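Penicillin-binding protein 2 (Pbp2) (Helicobacter pylori, PDB 5LP5) probably binds penicillin and cross-links peptidoglycan as a transpeptidase of the cell-shape machinery, in complex with the rod shape-determining protein MreC. Local coordinates at residues 69-77 / 117-127; 198-208 / 220-231. All coordinates share one frame; numbering follows the deposited sequence.

Contact 1 (69-77 / 117-127); sequences LVFGVFLPS and NLIKVVGFIPY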
loop_
_atom_site.group_PDB
_atom_site.type_symbol
_atom_site.label_atom_id
_atom_site.label_comp_id
_atom_site.label_asym_id
_atom_site.label_seq_id
_atom_site.Cartn_x
_atom_site.Cartn_y
_atom_site.Cartn_z
ATOM N N LEU A 69 0.117 -4.759 1.413
ATOM C CA LEU A 69 -0.017 -5.797 0.422
ATOM C C LEU A 69 -0.834 -6.948 0.985
ATOM O O LEU A 69 -0.473 -7.579 1.962
ATOM C CB LEU A 69 1.362 -6.262 -0.005
ATOM C CG LEU A 69 1.426 -7.258 -1.132
ATOM C CD1 LEU A 69 0.585 -6.805 -2.316
ATOM C CD2 LEU A 69 2.884 -7.442 -1.548
ATOM N N VAL A 70 -1.969 -7.196 0.362
ATOM C CA VAL A 70 -2.893 -8.231 0.820
ATOM C C VAL A 70 -3.324 -9.038 -0.395
ATOM O O VAL A 70 -2.841 -8.793 -1.500
ATOM C CB VAL A 70 -4.114 -7.630 1.560
ATOM C CG1 VAL A 70 -3.655 -6.824 2.755
ATOM C CG2 VAL A 70 -4.937 -6.744 0.644
ATOM N N PHE A 71 -4.200 -10.015 -0.186
ATOM C CA PHE A 71 -4.580 -10.935 -1.242
ATOM C C PHE A 71 -6.068 -10.926 -1.547
ATOM O O PHE A 71 -6.844 -10.230 -0.905
ATOM C CB PHE A 71 -4.099 -12.341 -0.901
ATOM C CG PHE A 71 -2.651 -12.554 -1.208
ATOM C CD1 PHE A 71 -2.239 -12.856 -2.494
ATOM C CD2 PHE A 71 -1.699 -12.424 -0.220
ATOM C CE1 PHE A 71 -0.905 -13.041 -2.778
ATOM C CE2 PHE A 71 -0.372 -12.616 -0.502
ATOM C CZ PHE A 71 0.029 -12.922 -1.776
ATOM N N GLY A 72 -6.446 -11.736 -2.530
ATOM C CA GLY A 72 -7.781 -11.766 -3.072
ATOM C C GLY A 72 -7.919 -13.051 -3.846
ATOM O O GLY A 72 -7.045 -13.389 -4.625
ATOM N N VAL A 73 -8.999 -13.794 -3.618
ATOM C CA VAL A 73 -9.225 -15.016 -4.379
ATOM C C VAL A 73 -10.230 -14.733 -5.488
ATOM O O VAL A 73 -11.317 -14.228 -5.231
ATOM C CB VAL A 73 -9.690 -16.171 -3.473
ATOM C CG1 VAL A 73 -10.000 -17.417 -4.293
ATOM C CG2 VAL A 73 -8.624 -16.480 -2.431
ATOM N N PHE A 74 -9.854 -15.071 -6.717
ATOM C CA PHE A 74 -10.638 -14.731 -7.898
ATOM C C PHE A 74 -11.084 -15.975 -8.664
ATOM O O PHE A 74 -10.335 -16.965 -8.751
ATOM C CB PHE A 74 -9.786 -13.900 -8.847
ATOM C CG PHE A 74 -9.564 -12.488 -8.404
ATOM C CD1 PHE A 74 -10.254 -11.456 -9.024
ATOM C CD2 PHE A 74 -8.653 -12.181 -7.402
ATOM C CE1 PHE A 74 -10.047 -10.141 -8.650
ATOM C CE2 PHE A 74 -8.444 -10.869 -7.017
ATOM C CZ PHE A 74 -9.133 -9.844 -7.651
ATOM N N LEU A 75 -12.291 -15.898 -9.234
ATOM C CA LEU A 75 -12.793 -16.897 -10.187
ATOM C C LEU A 75 -13.044 -16.233 -11.550
ATOM O O LEU A 75 -13.312 -15.033 -11.612
ATOM C CB LEU A 75 -14.069 -17.541 -9.659
ATOM C CG LEU A 75 -13.920 -18.426 -8.413
ATOM C CD1 LEU A 75 -15.288 -18.798 -7.848
ATOM C CD2 LEU A 75 -13.114 -19.692 -8.699
ATOM N N PRO A 76 -12.937 -17.001 -12.652
ATOM C CA PRO A 76 -13.150 -16.382 -13.964
ATOM C C PRO A 76 -14.641 -16.094 -14.222
ATOM O O PRO A 76 -15.508 -16.828 -13.739
ATOM C CB PRO A 76 -12.579 -17.418 -14.937
ATOM C CG PRO A 76 -12.718 -18.724 -14.229
ATOM C CD PRO A 76 -12.665 -18.447 -12.751
ATOM N N SER A 77 -14.929 -15.013 -14.944
ATOM C CA SER A 77 -16.315 -14.614 -15.211
ATOM C C SER A 77 -16.942 -15.483 -16.299
ATOM O O SER A 77 -16.257 -15.951 -17.208
ATOM C CB SER A 77 -16.398 -13.130 -15.607
ATOM O OG SER A 77 -15.637 -12.836 -16.770
ATOM N N ASN A 117 -11.698 -10.104 -17.476
ATOM C CA ASN A 117 -11.932 -11.509 -17.107
ATOM C C ASN A 117 -12.497 -11.720 -15.682
ATOM O O ASN A 117 -13.588 -12.263 -15.507
ATOM C CB ASN A 117 -10.602 -12.288 -17.164
ATOM C CG ASN A 117 -9.923 -12.234 -18.517
ATOM O OD1 ASN A 117 -10.569 -12.341 -19.552
ATOM N ND2 ASN A 117 -8.605 -12.077 -18.509
ATOM N N LEU A 118 -11.712 -11.322 -14.673
ATOM C CA LEU A 118 -11.717 -11.999 -13.357
ATOM C C LEU A 118 -12.532 -11.331 -12.258
ATOM O O LEU A 118 -12.462 -10.125 -12.079
ATOM C CB LEU A 118 -10.270 -12.163 -12.863
ATOM C CG LEU A 118 -9.378 -13.126 -13.655
ATOM C CD1 LEU A 118 -7.906 -12.941 -13.327
ATOM C CD2 LEU A 118 -9.819 -14.564 -13.411
ATOM N N ILE A 119 -13.253 -12.142 -11.485
ATOM C CA ILE A 119 -14.152 -11.664 -10.420
ATOM C C ILE A 119 -13.660 -12.014 -9.001
ATOM O O ILE A 119 -13.394 -13.176 -8.698
ATOM C CB ILE A 119 -15.570 -12.262 -10.599
ATOM C CG1 ILE A 119 -16.174 -11.767 -11.921
ATOM C CG2 ILE A 119 -16.467 -11.907 -9.413
ATOM C CD1 ILE A 119 -17.577 -12.259 -12.240
ATOM N N LYS A 120 -13.602 -11.016 -8.121
ATOM C CA LYS A 120 -13.052 -11.189 -6.765
ATOM C C LYS A 120 -14.028 -11.858 -5.789
ATOM O O LYS A 120 -14.956 -11.226 -5.323
ATOM C CB LYS A 120 -12.602 -9.830 -6.189
ATOM C CG LYS A 120 -11.973 -9.925 -4.798
ATOM C CD LYS A 120 -11.326 -8.624 -4.361
ATOM C CE LYS A 120 -12.383 -7.603 -3.984
ATOM N NZ LYS A 120 -11.808 -6.241 -3.845
ATOM N N VAL A 121 -13.796 -13.113 -5.436
ATOM C CA VAL A 121 -14.698 -13.813 -4.502
ATOM C C VAL A 121 -14.437 -13.509 -3.017
ATOM O O VAL A 121 -15.357 -13.138 -2.284
ATOM C CB VAL A 121 -14.656 -15.338 -4.690
ATOM C CG1 VAL A 121 -15.633 -16.017 -3.735
ATOM C CG2 VAL A 121 -14.981 -15.710 -6.128
ATOM N N VAL A 122 -13.205 -13.723 -2.562
ATOM C CA VAL A 122 -12.783 -13.249 -1.242
ATOM C C VAL A 122 -11.763 -12.159 -1.439
ATOM O O VAL A 122 -10.862 -12.300 -2.253
ATOM C CB VAL A 122 -12.129 -14.347 -0.387
ATOM C CG1 VAL A 122 -11.846 -13.817 1.004
ATOM C CG2 VAL A 122 -13.034 -15.563 -0.297
ATOM N N GLY A 123 -11.910 -11.078 -0.693
ATOM C CA GLY A 123 -11.002 -9.946 -0.782
ATOM C C GLY A 123 -10.436 -9.650 0.587
ATOM O O GLY A 123 -10.852 -10.243 1.590
ATOM N N PHE A 124 -9.448 -8.758 0.624
ATOM C CA PHE A 124 -8.785 -8.380 1.867
ATOM C C PHE A 124 -8.407 -9.600 2.667
ATOM O O PHE A 124 -9.052 -9.899 3.664
ATOM C CB PHE A 124 -9.716 -7.536 2.722
ATOM C CG PHE A 124 -9.756 -6.101 2.340
ATOM C CD1 PHE A 124 -9.454 -5.684 1.041
ATOM C CD2 PHE A 124 -10.127 -5.156 3.288
ATOM C CE1 PHE A 124 -9.511 -4.343 0.700
ATOM C CE2 PHE A 124 -10.188 -3.821 2.956
ATOM C CZ PHE A 124 -9.879 -3.413 1.658
ATOM N N ILE A 125 -7.387 -10.312 2.213
ATOM C CA ILE A 125 -6.841 -11.443 2.936
ATOM C C ILE A 125 -5.447 -11.051 3.423
ATOM O O ILE A 125 -4.617 -10.637 2.618
ATOM C CB ILE A 125 -6.689 -12.656 2.028
ATOM C CG1 ILE A 125 -7.939 -12.840 1.192
ATOM C CG2 ILE A 125 -6.350 -13.875 2.871
ATOM C CD1 ILE A 125 -7.843 -13.960 0.190
ATOM N N PRO A 126 -5.186 -11.161 4.733
ATOM C CA PRO A 126 -3.857 -10.790 5.200
ATOM C C PRO A 126 -2.784 -11.731 4.678
ATOM O O PRO A 126 -3.043 -12.911 4.403
ATOM C CB PRO A 126 -3.970 -10.883 6.717
ATOM C CG PRO A 126 -5.414 -10.704 7.001
ATOM C CD PRO A 126 -6.124 -11.357 5.848
ATOM N N TYR A 127 -1.582 -11.184 4.517
ATOM C CA TYR A 127 -0.482 -11.934 3.937
ATOM C C TYR A 127 -0.292 -13.204 4.759
ATOM O O TYR A 127 -0.115 -14.280 4.210
ATOM C CB TYR A 127 0.783 -11.076 3.917
ATOM C CG TYR A 127 1.763 -11.395 2.821
ATOM C CD1 TYR A 127 1.868 -10.588 1.712
ATOM C CD2 TYR A 127 2.621 -12.480 2.922
ATOM C CE1 TYR A 127 2.773 -10.868 0.705
ATOM C CE2 TYR A 127 3.535 -12.774 1.928
ATOM C CZ TYR A 127 3.601 -11.969 0.815
ATOM O OH TYR A 127 4.497 -12.251 -0.196
#

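Contact 2 (198-208 / 220-231); sequences LLQGKVGYKIM and LEVVLPSTNNHL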
loop_
_atom_site.group_PDB
_atom_site.type_symbol
_atom_site.label_atom_id
_atom_site.label_comp_id
_atom_site.label_asym_id
_atom_site.label_seq_id
_atom_site.Cartn_x
_atom_site.Cartn_y
_atom_site.Cartn_z
ATOM N N LEU A 198 -2.503 13.791 -7.646
ATOM C CA LEU A 198 -1.096 13.547 -7.321
ATOM C C LEU A 198 -0.885 12.139 -6.776
ATOM O O LEU A 198 -0.120 11.364 -7.325
ATOM C CB LEU A 198 -0.593 14.583 -6.307
ATOM C CG LEU A 198 0.827 14.410 -5.773
ATOM C CD1 LEU A 198 1.808 14.643 -6.895
ATOM C CD2 LEU A 198 1.151 15.351 -4.627
ATOM N N LEU A 199 -1.586 11.827 -5.693
ATOM C CA LEU A 199 -1.380 10.574 -4.949
ATOM C C LEU A 199 -1.640 9.332 -5.800
ATOM O O LEU A 199 -0.954 8.304 -5.673
ATOM C CB LEU A 199 -2.268 10.557 -3.700
ATOM C CG LEU A 199 -1.798 11.540 -2.622
ATOM C CD1 LEU A 199 -2.905 11.832 -1.610
ATOM C CD2 LEU A 199 -0.550 10.996 -1.927
ATOM N N GLN A 200 -2.631 9.453 -6.674
ATOM C CA GLN A 200 -3.041 8.355 -7.527
ATOM C C GLN A 200 -2.036 8.108 -8.634
ATOM O O GLN A 200 -1.786 6.973 -9.017
ATOM C CB GLN A 200 -4.401 8.658 -8.151
ATOM C CG GLN A 200 -4.989 7.474 -8.885
ATOM C CD GLN A 200 -6.491 7.486 -8.853
ATOM O OE1 GLN A 200 -7.128 8.334 -9.484
ATOM N NE2 GLN A 200 -7.071 6.556 -8.092
ATOM N N GLY A 201 -1.476 9.177 -9.169
ATOM C CA GLY A 201 -0.553 9.056 -10.288
ATOM C C GLY A 201 -1.233 8.801 -11.619
ATOM O O GLY A 201 -2.451 8.827 -11.709
ATOM N N LYS A 202 -0.434 8.560 -12.654
ATOM C CA LYS A 202 -0.932 8.367 -14.024
ATOM C C LYS A 202 -0.734 6.908 -14.426
ATOM O O LYS A 202 0.312 6.323 -14.130
ATOM C CB LYS A 202 -0.195 9.263 -15.022
ATOM C CG LYS A 202 -0.140 10.730 -14.636
ATOM C CD LYS A 202 1.112 11.416 -15.177
ATOM C CE LYS A 202 0.995 11.694 -16.667
ATOM N NZ LYS A 202 -0.041 12.730 -16.951
ATOM N N VAL A 203 -1.723 6.315 -15.091
ATOM C CA VAL A 203 -1.543 4.975 -15.627
ATOM C C VAL A 203 -0.607 5.002 -16.817
ATOM O O VAL A 203 -0.462 6.014 -17.495
ATOM C CB VAL A 203 -2.839 4.315 -16.123
ATOM C CG1 VAL A 203 -3.726 3.936 -14.953
ATOM C CG2 VAL A 203 -3.536 5.196 -17.161
ATOM N N GLY A 204 0.017 3.861 -17.050
ATOM C CA GLY A 204 0.719 3.615 -18.281
ATOM C C GLY A 204 0.036 2.410 -18.874
ATOM O O GLY A 204 -0.929 1.882 -18.314
ATOM N N TYR A 205 0.534 1.973 -20.012
ATOM C CA TYR A 205 -0.005 0.791 -20.642
ATOM C C TYR A 205 1.077 0.078 -21.438
ATOM O O TYR A 205 2.133 0.643 -21.734
ATOM C CB TYR A 205 -1.197 1.162 -21.531
ATOM C CG TYR A 205 -0.891 2.082 -22.713
ATOM C CD1 TYR A 205 -0.480 1.563 -23.924
ATOM C CD2 TYR A 205 -1.045 3.454 -22.616
ATOM C CE1 TYR A 205 -0.203 2.371 -24.994
ATOM C CE2 TYR A 205 -0.780 4.280 -23.686
ATOM C CZ TYR A 205 -0.362 3.734 -24.874
ATOM O OH TYR A 205 -0.108 4.552 -25.962
ATOM N N LYS A 206 0.804 -1.171 -21.778
ATOM C CA LYS A 206 1.757 -1.958 -22.523
ATOM C C LYS A 206 1.027 -2.831 -23.516
ATOM O O LYS A 206 0.243 -3.669 -23.125
ATOM C CB LYS A 206 2.554 -2.798 -21.543
ATOM C CG LYS A 206 3.407 -3.857 -22.168
ATOM C CD LYS A 206 4.456 -4.282 -21.159
ATOM C CE LYS A 206 5.157 -5.539 -21.621
ATOM N NZ LYS A 206 6.494 -5.673 -20.977
ATOM N N ILE A 207 1.261 -2.599 -24.805
ATOM C CA ILE A 207 0.594 -3.332 -25.878
ATOM C C ILE A 207 1.552 -4.361 -26.470
ATOM O O ILE A 207 2.697 -4.044 -26.792
ATOM C CB ILE A 207 0.144 -2.394 -27.003
ATOM C CG1 ILE A 207 -0.744 -1.281 -26.446
ATOM C CG2 ILE A 207 -0.637 -3.150 -28.056
ATOM C CD1 ILE A 207 -1.226 -0.299 -27.492
ATOM N N MET A 208 1.065 -5.589 -26.634
ATOM C CA MET A 208 1.913 -6.732 -26.952
ATOM C C MET A 208 1.339 -7.610 -28.047
ATOM O O MET A 208 0.127 -7.794 -28.140
ATOM C CB MET A 208 2.094 -7.589 -25.710
ATOM C CG MET A 208 2.698 -6.832 -24.553
ATOM S SD MET A 208 3.116 -7.972 -23.257
ATOM C CE MET A 208 1.494 -8.315 -22.586
ATOM N N LEU A 220 5.046 -4.237 -28.366
ATOM C CA LEU A 220 4.912 -3.338 -29.527
ATOM C C LEU A 220 4.943 -1.867 -29.138
ATOM O O LEU A 220 5.335 -1.018 -29.931
ATOM C CB LEU A 220 3.602 -3.621 -30.265
ATOM C CG LEU A 220 3.422 -5.048 -30.794
ATOM C CD1 LEU A 220 1.977 -5.319 -31.149
ATOM C CD2 LEU A 220 4.323 -5.311 -31.986
ATOM N N GLU A 221 4.469 -1.579 -27.931
ATOM C CA GLU A 221 4.411 -0.228 -27.384
ATOM C C GLU A 221 4.513 -0.325 -25.856
ATOM O O GLU A 221 4.018 -1.268 -25.238
ATOM C CB GLU A 221 3.098 0.440 -27.804
ATOM C CG GLU A 221 2.853 1.846 -27.294
ATOM C CD GLU A 221 1.582 2.491 -27.905
ATOM O OE1 GLU A 221 0.820 1.834 -28.641
ATOM O OE2 GLU A 221 1.322 3.682 -27.662
ATOM N N VAL A 222 5.207 0.628 -25.258
ATOM C CA VAL A 222 5.183 0.804 -23.812
ATOM C C VAL A 222 5.023 2.293 -23.554
ATOM O O VAL A 222 5.669 3.121 -24.197
ATOM C CB VAL A 222 6.465 0.334 -23.085
ATOM C CG1 VAL A 222 6.244 0.366 -21.589
ATOM C CG2 VAL A 222 6.848 -1.061 -23.480
ATOM N N VAL A 223 4.137 2.618 -22.626
ATOM C CA VAL A 223 4.101 3.916 -22.004
ATOM C C VAL A 223 4.209 3.650 -20.512
ATOM O O VAL A 223 3.409 2.914 -19.958
ATOM C CB VAL A 223 2.784 4.636 -22.322
ATOM C CG1 VAL A 223 2.627 5.879 -21.463
ATOM C CG2 VAL A 223 2.708 4.995 -23.801
ATOM N N LEU A 224 5.196 4.226 -19.849
ATOM C CA LEU A 224 5.379 3.965 -18.406
ATOM C C LEU A 224 4.453 4.774 -17.495
ATOM O O LEU A 224 4.034 5.880 -17.836
ATOM C CB LEU A 224 6.822 4.249 -17.999
ATOM C CG LEU A 224 7.899 3.353 -18.572
ATOM C CD1 LEU A 224 9.218 3.909 -18.076
ATOM C CD2 LEU A 224 7.713 1.907 -18.131
ATOM N N PRO A 225 4.144 4.221 -16.316
ATOM C CA PRO A 225 3.322 4.952 -15.361
ATOM C C PRO A 225 4.163 5.922 -14.580
ATOM O O PRO A 225 5.373 5.749 -14.503
ATOM C CB PRO A 225 2.822 3.864 -14.434
ATOM C CG PRO A 225 3.943 2.873 -14.433
ATOM C CD PRO A 225 4.571 2.912 -15.792
ATOM N N SER A 226 3.530 6.938 -14.004
ATOM C CA SER A 226 4.227 7.872 -13.132
ATOM C C SER A 226 4.758 7.108 -11.916
ATOM O O SER A 226 4.300 6.011 -11.598
ATOM C CB SER A 226 3.302 9.015 -12.700
ATOM O OG SER A 226 2.424 8.612 -11.662
ATOM N N THR A 227 5.738 7.686 -11.240
ATOM C CA THR A 227 6.400 6.985 -10.150
ATOM C C THR A 227 6.439 7.804 -8.859
ATOM O O THR A 227 5.928 7.350 -7.841
ATOM C CB THR A 227 7.817 6.537 -10.568
ATOM O OG1 THR A 227 8.325 7.440 -11.562
ATOM C CG2 THR A 227 7.789 5.102 -11.146
ATOM N N ASN A 228 7.024 9.000 -8.886
ATOM C CA ASN A 228 7.058 9.841 -7.673
ATOM C C ASN A 228 5.667 10.415 -7.383
ATOM O O ASN A 228 5.344 11.544 -7.759
ATOM C CB ASN A 228 8.134 10.945 -7.750
ATOM C CG ASN A 228 9.547 10.425 -7.453
ATOM O OD1 ASN A 228 9.740 9.490 -6.668
ATOM N ND2 ASN A 228 10.541 11.043 -8.078
ATOM N N ASN A 229 4.849 9.593 -6.727
ATOM C CA ASN A 229 3.482 9.939 -6.373
ATOM C C ASN A 229 3.332 10.279 -4.887
ATOM O O ASN A 229 2.247 10.618 -4.446
ATOM C CB ASN A 229 2.547 8.788 -6.740
ATOM C CG ASN A 229 2.533 8.501 -8.243
ATOM O OD1 ASN A 229 2.684 9.401 -9.086
ATOM N ND2 ASN A 229 2.344 7.236 -8.584
ATOM N N HIS A 230 4.429 10.218 -4.134
ATOM C CA HIS A 230 4.417 10.477 -2.680
ATOM C C HIS A 230 4.148 11.945 -2.369
ATOM O O HIS A 230 4.309 12.817 -3.221
ATOM C CB HIS A 230 5.771 10.125 -2.065
ATOM C CG HIS A 230 6.856 11.066 -2.483
ATOM N ND1 HIS A 230 7.484 10.968 -3.709
ATOM C CD2 HIS A 230 7.379 12.158 -1.875
ATOM C CE1 HIS A 230 8.368 11.940 -3.827
ATOM N NE2 HIS A 230 8.326 12.675 -2.727
ATOM N N LEU A 231 3.753 12.212 -1.131
ATOM C CA LEU A 231 3.409 13.573 -0.698
ATOM C C LEU A 231 3.857 13.824 0.734
ATOM O O LEU A 231 3.539 13.067 1.658
ATOM C CB LEU A 231 1.902 13.825 -0.811
ATOM C CG LEU A 231 1.347 15.186 -0.373
ATOM C CD1 LEU A 231 1.916 16.323 -1.204
ATOM C CD2 LEU A 231 -0.166 15.184 -0.478
#

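Contact 1 (69-77 / 117-127)
Val73 O is gripped by two successive backbone N-H groups of 117-127. Val121 N lies 2.7 Å from Val73 O, nearly in line with its C=O bond, and Val122 N adds a weak bond to Val73 O at 3.3 Å. Val73 N in turn gives a 2.8 Å bond to Val122 O. Val121 and Val122 thus share one partner, which makes a classic beta bulge where the chain turns a corner. A second bulge, of the G1 type, sets Phe124 and Ile125 against Phe71. Phe71 and Ile125 exchange two backbone hydrogen bonds, Phe71 N to Ile125 O at 2.9 Å and Ile125 N to Phe71 O. The bulges interrupt an antiparallel pairing of strands 63-76 and 118-125, within the family's dimerisation domain. Before the corner, in strand 118-120, Ile119 exchanges a pair of backbone hydrogen bonds with Leu75.

Phe74 and Lys120 share one face of the sheet. CA and CB of Lys120 lie over one face of the Phe74 ring, with CA 3.9 Å from the ring centroid in a CH-pi contact. CG of Lys120 is anti to its backbone N (chi1 -178°), and the first carbons of the chain run past CE1 and CZ of the ring before its end leads away. Phe71, Val73, Leu75 and Ile125 point to the other face. There Val73 CG2 meets Ile125 CD1 at 3.7 Å, and Val121 CG2 reaches Leu75 CD1 at 3.5 Å. Helices 81-94 and 102-107 pack on this side. Near the start of 69-77, Phe71 CE2 stands over one face of the Tyr127 ring, 3.7 Å from Tyr127 CD1, with the two ring planes 59° apart. The hydroxyl of Tyr127 is hydrogen-bonded to Phe182 O of the MreC chain.

Contact 2 (198-208 / 220-231)
A beta hairpin of strands 204-210 and 216-223 supplies one half of this contact; Tyr205 pairs with Val223, and Ile207 with Glu221. The bond from Val223 N to Tyr205 O is almost straight, at 178°. Leu220 and Glu221 both face Ile207 in a classic beta bulge, and Ile207 O accepts from Leu220 N (2.8 Å) and Glu221 N (3.2 Å). Val223 CB lies over one face of the Tyr205 ring, 4.1 Å from its centroid, as a CH-pi contact. Glu221 CG is anti to its backbone N (chi1 179°) and the rest of the chain is extended, which carries the carboxylate alongside Ile207 to the Tyr205 ring edge, the two planes 73° apart. Tyr205 OH is a hydrogen-bond donor to Glu221 OE2, but the modelled separation is doubtfully short.

At the open end of the hairpin, loop residues 201-203 and 224-230 stay together. Ser226 OG takes a 3.0 Å bond from Lys202 N and gives one of 2.7 Å to Asn229 OD1. Asn229 packs against CA of Gly201, where helix 196-200 has ended. In that helix, Leu198 CD2 touches Leu231 CD1 at 3.6 Å, the two side chains crossing at about a right angle.

In the fold
From the N terminus, strand 43-49 comes first and later pairs with strand 204-210. Contact 1 then joins strand 63-76 to strand 118-125, closing a loop that holds helices 81-94 and 102-107. The chain continues through strand 144-152, which pairs with the same strand 63-76, before contact 2 opens. Contact 2 closes the much shorter hairpin loop. The two are in series, neither nested nor crossed; their centres are 23 Å apart and their nearest atoms about 12 Å. The hairpin of contact 2 lies in a different sheet, with strand 43-49. Its segment 220-231, however, ends in strand 231-232, which pairs with 56-57 in the sheet of contact 1.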